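Local coordinates for Lin0012 protein (Listeria innocua, PDB 3K17) that probably phosphorylates phosphomevalonate with ATP, as a GHMP-family kinase of the mevalonate route to isopentenyl diphosphate, at residues Thr207-Val212 and His263-Glu268; Met255-Gln260 and Glu267-Ser272; Gly170-Tyr175 and Pro213-Gly218; Ser273-Arg278 and Ser303-Gly308; Ala324-Lys327 and Leu331-Lys334. All blocks are in the same frame, centred on the assembly; numbering follows the deposited sequence.

Contact 1: residues Thr207-Val212 and His263-Glu268; sequences TLEEPV and HTKDEE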
# COMPACT_ATOMS: atom_id res chain seq x y z
N THR A 207 -8.25 1.77 49.81
CA THR A 207 -6.97 1.43 50.41
C THR A 207 -7.25 0.39 51.50
O THR A 207 -8.17 0.56 52.30
CB THR A 207 -6.31 2.67 51.04
OG1 THR A 207 -5.87 3.55 50.00
CG2 THR A 207 -5.12 2.26 51.90
N LEU A 208 -6.47 -0.69 51.50
CA LEU A 208 -6.63 -1.77 52.47
C LEU A 208 -5.43 -1.91 53.40
O LEU A 208 -4.37 -1.34 53.16
CB LEU A 208 -6.84 -3.10 51.76
CG LEU A 208 -8.08 -3.27 50.89
CD1 LEU A 208 -7.99 -4.59 50.12
CD2 LEU A 208 -9.32 -3.23 51.76
N GLU A 209 -5.63 -2.67 54.47
CA GLU A 209 -4.58 -2.92 55.44
C GLU A 209 -3.86 -4.20 55.04
O GLU A 209 -4.50 -5.20 54.69
CB GLU A 209 -5.17 -3.09 56.85
CG GLU A 209 -5.82 -1.84 57.42
CD GLU A 209 -4.93 -1.12 58.42
OE1 GLU A 209 -4.60 -1.72 59.47
OE2 GLU A 209 -4.56 0.05 58.15
N GLU A 210 -2.54 -4.16 55.09
CA GLU A 210 -1.72 -5.32 54.73
C GLU A 210 -2.01 -6.48 55.68
O GLU A 210 -2.03 -6.30 56.90
CB GLU A 210 -0.25 -4.94 54.83
CG GLU A 210 0.71 -6.00 54.30
CD GLU A 210 2.16 -5.57 54.43
OE1 GLU A 210 2.43 -4.35 54.29
OE2 GLU A 210 3.03 -6.43 54.65
N PRO A 211 -2.26 -7.68 55.14
CA PRO A 211 -2.54 -8.82 56.01
C PRO A 211 -1.30 -9.18 56.83
O PRO A 211 -0.16 -8.90 56.42
CB PRO A 211 -2.90 -9.93 55.02
CG PRO A 211 -3.46 -9.18 53.86
CD PRO A 211 -2.50 -8.02 53.73
N VAL A 212 -1.53 -9.78 58.00
CA VAL A 212 -0.43 -10.17 58.87
C VAL A 212 0.33 -11.38 58.30
O VAL A 212 1.55 -11.43 58.40
CB VAL A 212 -0.93 -10.50 60.31
CG1 VAL A 212 0.24 -11.02 61.17
CG2 VAL A 212 -1.51 -9.25 60.96
N HIS A 263 -10.74 -6.45 56.07
CA HIS A 263 -11.32 -5.52 57.03
C HIS A 263 -11.21 -6.03 58.47
O HIS A 263 -10.86 -5.28 59.38
CB HIS A 263 -12.79 -5.27 56.70
CG HIS A 263 -13.01 -4.38 55.51
ND1 HIS A 263 -14.22 -4.29 54.87
CD2 HIS A 263 -12.18 -3.52 54.89
CE1 HIS A 263 -14.13 -3.41 53.89
NE2 HIS A 263 -12.90 -2.92 53.88
N THR A 264 -11.48 -7.32 58.66
CA THR A 264 -11.44 -7.90 60.00
C THR A 264 -10.16 -8.65 60.36
O THR A 264 -10.05 -9.20 61.45
CB THR A 264 -12.64 -8.83 60.22
OG1 THR A 264 -12.57 -9.94 59.32
CG2 THR A 264 -13.94 -8.08 59.98
N LYS A 265 -9.20 -8.65 59.44
CA LYS A 265 -7.93 -9.34 59.68
C LYS A 265 -8.19 -10.80 60.03
O LYS A 265 -7.55 -11.36 60.91
CB LYS A 265 -7.17 -8.67 60.83
CG LYS A 265 -6.96 -7.19 60.63
CD LYS A 265 -6.11 -6.59 61.74
CE LYS A 265 -6.01 -5.07 61.61
NZ LYS A 265 -5.45 -4.63 60.29
N ASP A 266 -9.13 -11.41 59.32
CA ASP A 266 -9.48 -12.81 59.54
C ASP A 266 -8.55 -13.69 58.70
O ASP A 266 -8.86 -14.03 57.56
CB ASP A 266 -10.94 -13.04 59.14
CG ASP A 266 -11.44 -14.42 59.53
OD1 ASP A 266 -10.67 -15.40 59.41
OD2 ASP A 266 -12.62 -14.52 59.94
N GLU A 267 -7.42 -14.06 59.28
CA GLU A 267 -6.44 -14.88 58.59
C GLU A 267 -7.00 -16.18 58.01
O GLU A 267 -6.71 -16.51 56.85
CB GLU A 267 -5.27 -15.17 59.53
CG GLU A 267 -4.43 -13.92 59.83
CD GLU A 267 -3.32 -14.16 60.83
OE1 GLU A 267 -2.71 -15.25 60.80
OE2 GLU A 267 -3.04 -13.25 61.63
N GLU A 268 -7.80 -16.90 58.78
CA GLU A 268 -8.36 -18.15 58.28
C GLU A 268 -9.27 -17.91 57.08
O GLU A 268 -9.30 -18.70 56.14
CB GLU A 268 -9.14 -18.89 59.37
CG GLU A 268 -8.28 -19.50 60.48
CD GLU A 268 -7.24 -20.48 59.95
OE1 GLU A 268 -7.57 -21.27 59.04
OE2 GLU A 268 -6.09 -20.45 60.45
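Glu209 and Lys265 carry this contact through a salt bridge, with OE1 of Glu209 3.1 Å from NZ of Lys265. The ammonium group comes to the anti lone pair of OE1, on the side turned from the other carboxylate oxygen. It also lies beside the base of the same side chain, NZ of Lys265 being 3.8 Å from CB of Glu209. That double approach is helped by the bend in the glutamate chain at chi2 (-101°), which turns the carboxylate aside. The lysine is extended until its last torsion, where it turns to bring NZ across the glutamate.

Two looser touches accompany the bridge. CB of Val212 packs 3.7 Å from OE2 of Glu267, the branch-point carbon of the valine against a carboxylate oxygen. CD2 of Leu208 stands 4.2 Å from NE2 of His263, approaching the imidazole obliquely; the polar partner of NE2 is the carboxylate of Glu206, which would help hold the ring's orientation.

The second segment is a helix-to-helix turn. Lys265 ends helix 241-264 in a Schellman motif, with phi at 56°, and Asp266 follows as N-cap of helix 267-288, its OD1 receiving the backbone N of Leu269. The first segment is the link leaving strand 204-208 for strand 214-219, and it runs past the helix turn at the protein surface. Behind it, Leu208 pairs through its backbone with Trp172 of the neighbouring strand and packs on Phe262, while Glu210 OE1 is hydrogen-bonded to Thr351 OG1.

Contact 2: residues Met255-Gln260 and Glu267-Ser272; sequences MKQIIQ and EELLYS
A helical hairpin of the GHMP kinase C-terminal region brings helix 241-264 back against helix 267-288. The axes of the short segments 255-260 and 267-272 approach to 8.7 Å and run nearly antiparallel, at 149° between their directions. Ile258 and Leu270 have the nearest CA atoms, 5.7 Å apart, and their side chains pack on the buried side: CG1 of Ile258 lies 3.8 Å from CD1 of Leu270, with Ile258 CD1 nearly as close to the same methyl. In Ile258 CG1 stands anti to the backbone N (chi1 -164°), and this sends the longer branch of the isoleucine toward the leucine.

Farther out, CB of Leu269 is directed toward the partner helix. No hydrogen bond spans the two segments, so the join rests on packing. Beyond it, Ile258 also meets Ile274 one turn along and Ala18 of strand 7-18, while Leu270 reaches Phe325 of strand 321-326, which places the hairpin against both sheets. The methyl CD2 of Leu269 touches two polar groups of the other helix, 3.5 Å from the backbone O of Gln257 and 3.4 Å from NE2 of Gln260, whose extended chain crosses the leucine at about a right angle.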
# COMPACT_ATOMS: atom_id res chain seq x y z
N MSE A 255 -14.91 -12.57 46.55
CA MSE A 255 -14.37 -11.23 46.74
C MSE A 255 -14.96 -10.59 47.99
O MSE A 255 -14.25 -9.94 48.77
CB MSE A 255 -14.68 -10.35 45.53
CG MSE A 255 -13.87 -10.69 44.30
SE MSE A 255 -11.97 -10.74 44.67
CE MSE A 255 -11.74 -12.65 44.55
N LYS A 256 -16.26 -10.76 48.18
CA LYS A 256 -16.94 -10.22 49.34
C LYS A 256 -16.28 -10.77 50.60
O LYS A 256 -15.99 -10.03 51.54
CB LYS A 256 -18.42 -10.61 49.30
CG LYS A 256 -19.28 -9.94 50.37
CD LYS A 256 -20.77 -10.19 50.11
CE LYS A 256 -21.21 -9.59 48.77
NZ LYS A 256 -20.99 -8.12 48.69
N GLN A 257 -16.02 -12.08 50.60
CA GLN A 257 -15.38 -12.76 51.72
C GLN A 257 -13.97 -12.24 51.99
O GLN A 257 -13.63 -11.86 53.12
CB GLN A 257 -15.29 -14.26 51.45
CG GLN A 257 -16.60 -15.02 51.59
CD GLN A 257 -16.50 -16.43 51.05
OE1 GLN A 257 -15.52 -17.14 51.30
NE2 GLN A 257 -17.51 -16.86 50.30
N ILE A 258 -13.15 -12.22 50.95
CA ILE A 258 -11.78 -11.76 51.11
C ILE A 258 -11.72 -10.31 51.59
O ILE A 258 -10.86 -9.95 52.38
CB ILE A 258 -10.98 -11.96 49.78
CG1 ILE A 258 -9.48 -11.86 50.06
CG2 ILE A 258 -11.40 -10.93 48.74
CD1 ILE A 258 -8.61 -12.40 48.93
N ILE A 259 -12.64 -9.47 51.11
CA ILE A 259 -12.66 -8.08 51.56
C ILE A 259 -12.97 -8.07 53.07
O ILE A 259 -12.41 -7.28 53.83
CB ILE A 259 -13.71 -7.24 50.79
CG1 ILE A 259 -13.20 -6.97 49.37
CG2 ILE A 259 -13.95 -5.90 51.51
CD1 ILE A 259 -14.14 -6.15 48.52
N GLN A 260 -13.88 -8.94 53.48
CA GLN A 260 -14.24 -9.06 54.89
C GLN A 260 -12.98 -9.47 55.65
O GLN A 260 -12.64 -8.88 56.68
CB GLN A 260 -15.31 -10.14 55.06
CG GLN A 260 -15.77 -10.37 56.50
CD GLN A 260 -16.73 -11.54 56.60
OE1 GLN A 260 -17.68 -11.63 55.82
NE2 GLN A 260 -16.50 -12.43 57.56
N GLU A 267 -7.42 -14.06 59.28
CA GLU A 267 -6.44 -14.88 58.59
C GLU A 267 -7.00 -16.18 58.01
O GLU A 267 -6.71 -16.51 56.85
CB GLU A 267 -5.27 -15.17 59.53
CG GLU A 267 -4.43 -13.92 59.83
CD GLU A 267 -3.32 -14.16 60.83
OE1 GLU A 267 -2.71 -15.25 60.80
OE2 GLU A 267 -3.04 -13.25 61.63
N GLU A 268 -7.80 -16.90 58.78
CA GLU A 268 -8.36 -18.15 58.28
C GLU A 268 -9.27 -17.91 57.08
O GLU A 268 -9.30 -18.70 56.14
CB GLU A 268 -9.14 -18.89 59.37
CG GLU A 268 -8.28 -19.50 60.48
CD GLU A 268 -7.24 -20.48 59.95
OE1 GLU A 268 -7.57 -21.27 59.04
OE2 GLU A 268 -6.09 -20.45 60.45
N LEU A 269 -10.02 -16.81 57.12
CA LEU A 269 -10.93 -16.47 56.03
C LEU A 269 -10.14 -16.05 54.78
O LEU A 269 -10.64 -16.16 53.66
CB LEU A 269 -11.88 -15.35 56.47
CG LEU A 269 -12.93 -14.92 55.44
CD1 LEU A 269 -13.79 -16.12 55.05
CD2 LEU A 269 -13.78 -13.80 56.01
N LEU A 270 -8.92 -15.56 54.98
CA LEU A 270 -8.08 -15.16 53.86
C LEU A 270 -7.60 -16.43 53.14
O LEU A 270 -7.72 -16.54 51.92
CB LEU A 270 -6.88 -14.34 54.34
CG LEU A 270 -5.86 -13.91 53.27
CD1 LEU A 270 -6.54 -13.11 52.16
CD2 LEU A 270 -4.77 -13.10 53.92
N TYR A 271 -7.08 -17.39 53.91
CA TYR A 271 -6.59 -18.64 53.34
C TYR A 271 -7.65 -19.38 52.53
O TYR A 271 -7.41 -19.78 51.39
CB TYR A 271 -6.06 -19.57 54.43
CG TYR A 271 -4.94 -19.00 55.27
CD1 TYR A 271 -3.83 -18.39 54.67
CD2 TYR A 271 -4.98 -19.05 56.66
CE1 TYR A 271 -2.79 -17.85 55.44
CE2 TYR A 271 -3.96 -18.52 57.44
CZ TYR A 271 -2.87 -17.92 56.83
OH TYR A 271 -1.86 -17.38 57.60
N SER A 272 -8.81 -19.59 53.13
CA SER A 272 -9.88 -20.30 52.45
C SER A 272 -10.36 -19.55 51.21
O SER A 272 -10.71 -20.17 50.21
CB SER A 272 -11.05 -20.55 53.41
OG SER A 272 -11.44 -19.36 54.06

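Contact 3: residues Gly170-Tyr175 and Pro213-Gly218; sequences GGWIAY and PTFSVG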
# COMPACT_ATOMS: atom_id res chain seq x y z
N GLY A 170 -0.35 2.56 45.20
CA GLY A 170 0.60 1.88 46.07
C GLY A 170 -0.15 1.06 47.11
O GLY A 170 -1.38 0.94 47.06
N GLY A 171 0.59 0.48 48.05
CA GLY A 171 -0.02 -0.33 49.09
C GLY A 171 -0.94 -1.43 48.59
O GLY A 171 -0.75 -1.97 47.49
N TRP A 172 -1.93 -1.77 49.41
CA TRP A 172 -2.91 -2.79 49.10
C TRP A 172 -4.24 -2.12 48.81
O TRP A 172 -4.65 -1.22 49.54
CB TRP A 172 -3.08 -3.75 50.29
CG TRP A 172 -1.88 -4.61 50.59
CD1 TRP A 172 -0.68 -4.20 51.09
CD2 TRP A 172 -1.76 -6.02 50.35
NE1 TRP A 172 0.18 -5.27 51.17
CE2 TRP A 172 -0.45 -6.39 50.72
CE3 TRP A 172 -2.63 -7.00 49.85
CZ2 TRP A 172 0.01 -7.71 50.61
CZ3 TRP A 172 -2.17 -8.31 49.73
CH2 TRP A 172 -0.86 -8.65 50.11
N ILE A 173 -4.93 -2.57 47.76
CA ILE A 173 -6.22 -1.98 47.42
C ILE A 173 -7.28 -2.97 46.96
O ILE A 173 -6.98 -4.08 46.50
CB ILE A 173 -6.10 -0.93 46.28
CG1 ILE A 173 -5.61 -1.62 45.00
CG2 ILE A 173 -5.17 0.20 46.69
CD1 ILE A 173 -5.75 -0.77 43.73
N ALA A 174 -8.52 -2.53 47.08
CA ALA A 174 -9.67 -3.27 46.61
C ALA A 174 -10.05 -2.37 45.43
O ALA A 174 -10.42 -1.21 45.63
CB ALA A 174 -10.77 -3.29 47.64
N TYR A 175 -9.94 -2.89 44.22
CA TYR A 175 -10.26 -2.11 43.03
C TYR A 175 -11.57 -2.55 42.39
O TYR A 175 -11.75 -3.74 42.10
CB TYR A 175 -9.14 -2.24 41.99
CG TYR A 175 -9.47 -1.57 40.68
CD1 TYR A 175 -9.44 -0.18 40.57
CD2 TYR A 175 -9.85 -2.31 39.56
CE1 TYR A 175 -9.78 0.46 39.37
CE2 TYR A 175 -10.19 -1.68 38.36
CZ TYR A 175 -10.16 -0.29 38.27
OH TYR A 175 -10.49 0.34 37.09
N PRO A 213 -0.39 -12.36 57.72
CA PRO A 213 0.29 -13.53 57.16
C PRO A 213 1.36 -13.10 56.16
O PRO A 213 1.12 -12.22 55.33
CB PRO A 213 -0.85 -14.30 56.48
CG PRO A 213 -2.04 -13.94 57.32
CD PRO A 213 -1.85 -12.46 57.54
N THR A 214 2.54 -13.71 56.23
CA THR A 214 3.63 -13.37 55.32
C THR A 214 3.23 -13.59 53.86
O THR A 214 2.69 -14.63 53.50
CB THR A 214 4.90 -14.24 55.60
OG1 THR A 214 5.34 -14.02 56.94
CG2 THR A 214 6.04 -13.85 54.64
N PHE A 215 3.50 -12.60 53.02
CA PHE A 215 3.18 -12.68 51.59
C PHE A 215 4.44 -13.07 50.81
O PHE A 215 5.48 -12.42 50.91
CB PHE A 215 2.69 -11.32 51.10
CG PHE A 215 2.12 -11.33 49.71
CD1 PHE A 215 0.95 -12.03 49.42
CD2 PHE A 215 2.73 -10.60 48.69
CE1 PHE A 215 0.38 -11.98 48.15
CE2 PHE A 215 2.17 -10.54 47.41
CZ PHE A 215 0.99 -11.23 47.14
N SER A 216 4.35 -14.14 50.03
CA SER A 216 5.49 -14.60 49.24
C SER A 216 5.24 -14.48 47.74
O SER A 216 4.14 -14.78 47.26
CB SER A 216 5.82 -16.06 49.60
OG SER A 216 6.27 -16.17 50.94
N VAL A 217 6.25 -14.04 47.00
CA VAL A 217 6.15 -13.88 45.55
C VAL A 217 7.14 -14.80 44.84
O VAL A 217 8.33 -14.81 45.15
CB VAL A 217 6.44 -12.41 45.13
CG1 VAL A 217 6.28 -12.26 43.61
CG2 VAL A 217 5.49 -11.46 45.86
N GLY A 218 6.64 -15.59 43.90
CA GLY A 218 7.50 -16.50 43.16
C GLY A 218 7.32 -16.41 41.65
O GLY A 218 6.23 -16.61 41.14
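Trp172 and Phe215 form a T-shaped (edge-to-face) aromatic pair in the core between the two sheets of the GHMP kinase fold. Trp172 begins strand 172-176 of the larger mixed sheet, and Phe215 lies on strand 214-219 of the four-stranded antiparallel sheet. Their CA atoms are 11.9 Å apart, so the side chains alone make the contact.

From its CB, which points toward the other strand, the tryptophan places CG anti to the carbonyl carbon (chi1 -68°), and the indole then extends with its six-membered ring foremost. Along the five-membered ring, NE1 is hydrogen-bonded to OG1 of Thr351, which together with the stack should restrict rotation of the indole. The pyrrole side also borders Glu210, and the side chain packs on Leu208 and on Thr33 of the neighbouring strands. At the far corner, CH2 of Trp172 makes the contact itself.

The evidence for the edge-on geometry is direct. The centroids of the Trp172 six-membered ring and the Phe215 ring are 5.2 Å apart and their planes are at 75°. The phenylalanine comes from strand 214-219 with its ring carried away from the backbone N (chi1 -171°), presenting a face to the indole. Phe215 has further aromatic company: it meets Phe349 edge-to-face and lies against Phe325 on the adjacent strand, so the pair belongs to an aromatic cluster. CH2 of Trp172 sits over the centre of the phenylalanine face and is 3.9 Å from CD1 of Phe215, which in turn lies in the plane of the indole.

Contact 4: residues Ser273-Arg278 and Ser303-Gly308; sequences SIKENR and SAENMG
OE2 of Glu305 receives the shortest direct bond between the two segments, from NH1 of Arg278 at 2.6 Å, with an N-H...O angle of 153°. The oxygen lies in the guanidinium plane, at its edge, yet the arginine nitrogen meets it from well above the carboxylate plane. The two flat groups are accordingly turned 76° against each other, and the salt bridge is made through one NH1-OE2 pair instead of a two-pronged, coplanar one. CD of Arg278 also passes 3.4 Å from OE2 of Glu305. The arginine gets there as an extended chain whose first torsion (chi1 175°) swings CG to the far side of CB from the backbone N.

Both ends have second partners. Glu305 OE1 is bridged to Arg279, while Arg278 uses NH2 for Asp302 and NE for Glu293; this network of opposite charges probably keeps the groups ionised and fixes the guanidinium from several sides.

Lys275 passes across the glutamate chain at a slant, NZ being 3.9 Å from CG of Glu305. A water links its ammonium group to the other helix, accepting from Lys275 NZ at 2.9 Å and donating to the backbone O of Glu305 at 2.6 Å. Just beyond, Gly308 ends the helix with positive phi in a Schellman motif. The whole is a polar helix-helix interface, joining helix 267-288 to the C-terminal end of helix 295-306 within the GHMP kinase C-terminal region.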
# COMPACT_ATOMS: atom_id res chain seq x y z
N SER A 273 -10.38 -18.22 51.26
CA SER A 273 -10.81 -17.43 50.11
C SER A 273 -9.84 -17.60 48.94
O SER A 273 -10.25 -17.72 47.78
CB SER A 273 -10.91 -15.95 50.48
OG SER A 273 -11.86 -15.74 51.50
N ILE A 274 -8.55 -17.59 49.24
CA ILE A 274 -7.54 -17.75 48.21
C ILE A 274 -7.67 -19.14 47.58
O ILE A 274 -7.61 -19.28 46.35
CB ILE A 274 -6.13 -17.56 48.80
CG1 ILE A 274 -5.94 -16.11 49.24
CG2 ILE A 274 -5.07 -17.95 47.78
CD1 ILE A 274 -6.05 -15.09 48.11
N LYS A 275 -7.86 -20.16 48.41
CA LYS A 275 -8.00 -21.52 47.90
C LYS A 275 -9.19 -21.59 46.95
O LYS A 275 -9.11 -22.20 45.88
CB LYS A 275 -8.22 -22.52 49.04
CG LYS A 275 -7.11 -22.57 50.08
CD LYS A 275 -7.36 -23.73 51.04
CE LYS A 275 -6.63 -23.54 52.36
NZ LYS A 275 -5.17 -23.40 52.15
N GLU A 276 -10.30 -20.97 47.35
CA GLU A 276 -11.49 -20.97 46.52
C GLU A 276 -11.27 -20.19 45.22
O GLU A 276 -11.68 -20.63 44.15
CB GLU A 276 -12.68 -20.36 47.27
CG GLU A 276 -13.08 -21.12 48.53
CD GLU A 276 -14.39 -20.60 49.10
OE1 GLU A 276 -15.42 -20.70 48.41
OE2 GLU A 276 -14.39 -20.09 50.24
N ASN A 277 -10.61 -19.04 45.32
CA ASN A 277 -10.35 -18.24 44.12
C ASN A 277 -9.50 -19.10 43.18
O ASN A 277 -9.77 -19.18 41.99
CB ASN A 277 -9.59 -16.96 44.46
CG ASN A 277 -9.73 -15.89 43.37
OD1 ASN A 277 -10.06 -16.19 42.23
ND2 ASN A 277 -9.46 -14.64 43.73
N ARG A 278 -8.49 -19.75 43.74
CA ARG A 278 -7.62 -20.61 42.94
C ARG A 278 -8.45 -21.65 42.21
O ARG A 278 -8.24 -21.91 41.03
CB ARG A 278 -6.60 -21.33 43.83
CG ARG A 278 -5.75 -22.34 43.05
CD ARG A 278 -4.89 -23.21 43.95
NE ARG A 278 -4.10 -24.14 43.14
CZ ARG A 278 -3.44 -25.19 43.63
NH1 ARG A 278 -3.45 -25.46 44.92
NH2 ARG A 278 -2.76 -25.98 42.80
N SER A 303 2.31 -26.32 47.14
CA SER A 303 3.28 -26.24 48.22
C SER A 303 2.85 -25.18 49.24
O SER A 303 3.08 -25.34 50.44
CB SER A 303 4.67 -25.94 47.66
OG SER A 303 4.62 -24.87 46.73
N ALA A 304 2.23 -24.11 48.76
CA ALA A 304 1.77 -23.05 49.65
C ALA A 304 0.68 -23.62 50.55
O ALA A 304 0.62 -23.33 51.74
CB ALA A 304 1.23 -21.88 48.84
N GLU A 305 -0.19 -24.44 49.97
CA GLU A 305 -1.27 -25.05 50.71
C GLU A 305 -0.78 -26.14 51.67
O GLU A 305 -1.21 -26.20 52.82
CB GLU A 305 -2.32 -25.60 49.74
CG GLU A 305 -3.13 -24.51 49.06
CD GLU A 305 -4.18 -25.06 48.12
OE1 GLU A 305 -4.72 -26.15 48.41
OE2 GLU A 305 -4.48 -24.41 47.09
N ASN A 306 0.12 -26.99 51.19
CA ASN A 306 0.65 -28.07 52.03
C ASN A 306 1.39 -27.51 53.23
O ASN A 306 1.48 -28.16 54.27
CB ASN A 306 1.60 -28.96 51.23
CG ASN A 306 0.92 -29.64 50.06
OD1 ASN A 306 -0.25 -30.02 50.15
ND2 ASN A 306 1.65 -29.80 48.97
N MSE A 307 1.92 -26.30 53.09
CA MSE A 307 2.67 -25.66 54.16
C MSE A 307 1.75 -25.02 55.19
O MSE A 307 2.21 -24.45 56.18
CB MSE A 307 3.60 -24.60 53.57
CG MSE A 307 4.88 -24.38 54.36
SE MSE A 307 6.00 -25.96 54.37
CE MSE A 307 6.76 -25.79 52.60
N GLY A 308 0.44 -25.11 54.96
CA GLY A 308 -0.51 -24.54 55.90
C GLY A 308 -1.22 -23.28 55.44
O GLY A 308 -2.25 -22.91 56.01
O HOH W 1 -3.40 -25.11 53.64

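Contact 5: residues Ala324-Lys327 and Leu331-Lys334; sequences AFSK and LAEK
Ser326 and Ala332 meet where strand 321-326 of the four-stranded antiparallel sheet turns directly into helix 329-341, a tight strand-to-helix connection in the GHMP kinase C-terminal region. Their CA atoms are 5.4 Å apart, and just three residues separate the two segments.

The close backbone approach is packed by small side chains. CB of Ser326 points toward the helix and touches CB of Ala332 at 4.0 Å, while OG of Ser326 lies 3.8 Å from CA of Ala332. The hydroxyl stands beside its own backbone N (chi1 -68°), a position that brings OG over the first turn of the helix. No hydrogen bond is formed across the segments: the nearest carbonyl, O of Leu331, is 4.3 Å from Ser326 OG. What meets here is therefore van der Waals packing, with the methyl of Ala332 also resting on Thr214 and Ser216 of the adjacent strand.

Hydrogen bonds belong to the sheet and to the helix start. Ser326 pairs with Thr214 and Ala324 with Ser216 through their backbones, fixing the strand beneath the helix, and the N of Leu331 is held by a side-chain acceptor, OG1 of Thr328. On the far face of the strand, Phe325 turns away toward Tyr271 and Ile274 of helix 267-288, so the strand is sandwiched between two helices.

A second carbon contact, nearer the surface, involves Lys327, whose polar end leads off from the helix while the base of its chain stays close. CD1 of Leu331 presses against CB of Lys327 at 3.5 Å, tighter than usual carbon-carbon contact.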
# COMPACT_ATOMS: atom_id res chain seq x y z
N ALA A 324 1.62 -16.29 47.51
CA ALA A 324 1.15 -17.09 48.63
C ALA A 324 1.15 -16.36 49.97
O ALA A 324 1.88 -15.38 50.17
CB ALA A 324 2.00 -18.35 48.74
N PHE A 325 0.32 -16.86 50.88
CA PHE A 325 0.21 -16.35 52.25
C PHE A 325 0.59 -17.52 53.16
O PHE A 325 0.09 -18.63 52.95
CB PHE A 325 -1.23 -15.93 52.55
CG PHE A 325 -1.63 -14.62 51.94
CD1 PHE A 325 -1.16 -13.42 52.45
CD2 PHE A 325 -2.49 -14.59 50.84
CE1 PHE A 325 -1.54 -12.20 51.89
CE2 PHE A 325 -2.88 -13.38 50.27
CZ PHE A 325 -2.40 -12.18 50.79
N SER A 326 1.46 -17.29 54.13
CA SER A 326 1.89 -18.34 55.06
C SER A 326 1.68 -17.96 56.52
O SER A 326 1.76 -16.79 56.89
CB SER A 326 3.38 -18.68 54.83
OG SER A 326 3.57 -19.32 53.57
N LYS A 327 1.44 -18.97 57.36
CA LYS A 327 1.21 -18.76 58.79
C LYS A 327 2.32 -18.03 59.53
O LYS A 327 2.04 -17.20 60.41
CB LYS A 327 0.96 -20.09 59.50
CG LYS A 327 -0.49 -20.50 59.56
CD LYS A 327 -1.00 -21.04 58.25
CE LYS A 327 -2.43 -21.54 58.41
NZ LYS A 327 -2.50 -22.55 59.50
N LEU A 331 7.53 -20.67 58.11
CA LEU A 331 6.81 -21.50 57.15
C LEU A 331 6.96 -20.91 55.75
O LEU A 331 6.95 -21.64 54.75
CB LEU A 331 5.34 -21.60 57.54
CG LEU A 331 5.09 -22.46 58.78
CD1 LEU A 331 3.65 -22.28 59.29
CD2 LEU A 331 5.37 -23.92 58.44
N ALA A 332 7.10 -19.59 55.69
CA ALA A 332 7.26 -18.89 54.42
C ALA A 332 8.61 -19.27 53.84
O ALA A 332 8.73 -19.52 52.64
CB ALA A 332 7.17 -17.38 54.64
N GLU A 333 9.63 -19.33 54.70
CA GLU A 333 10.98 -19.68 54.26
C GLU A 333 11.02 -21.12 53.76
O GLU A 333 11.69 -21.42 52.77
CB GLU A 333 11.97 -19.48 55.40
CG GLU A 333 12.00 -18.05 55.93
CD GLU A 333 12.94 -17.87 57.12
OE1 GLU A 333 12.89 -18.71 58.04
OE2 GLU A 333 13.70 -16.88 57.13
N LYS A 334 10.30 -22.01 54.44
CA LYS A 334 10.24 -23.41 54.04
C LYS A 334 9.55 -23.49 52.69
O LYS A 334 9.95 -24.27 51.82
CB LYS A 334 9.44 -24.24 55.05
CG LYS A 334 10.28 -25.06 56.03
CD LYS A 334 11.02 -24.19 57.03
CE LYS A 334 11.77 -25.04 58.05
NZ LYS A 334 10.84 -25.90 58.83

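How the contacts relate
From the N terminus, contact 3 opens first, at 170-175, and contact 1 opens at 207-212 before contact 3 closes at 213-218; the two therefore cross, since contact 1 closes only at 263-268. Contact 2 opens within that span and finishes on the same stretch, sharing Glu267 and Glu268 with contact 1. Contacts 4 and 5 follow in series, contact 4 closing a loop of 24 residues and contact 5 one of only three. Helix 267-288 is common to contacts 1, 2 and 4, whereas contacts 3 and 5 meet on neighbouring strands 214-219 and 321-326. Together they tie the mixed sheet to the four-stranded sheet and its helices, all on one side of the chain's centre.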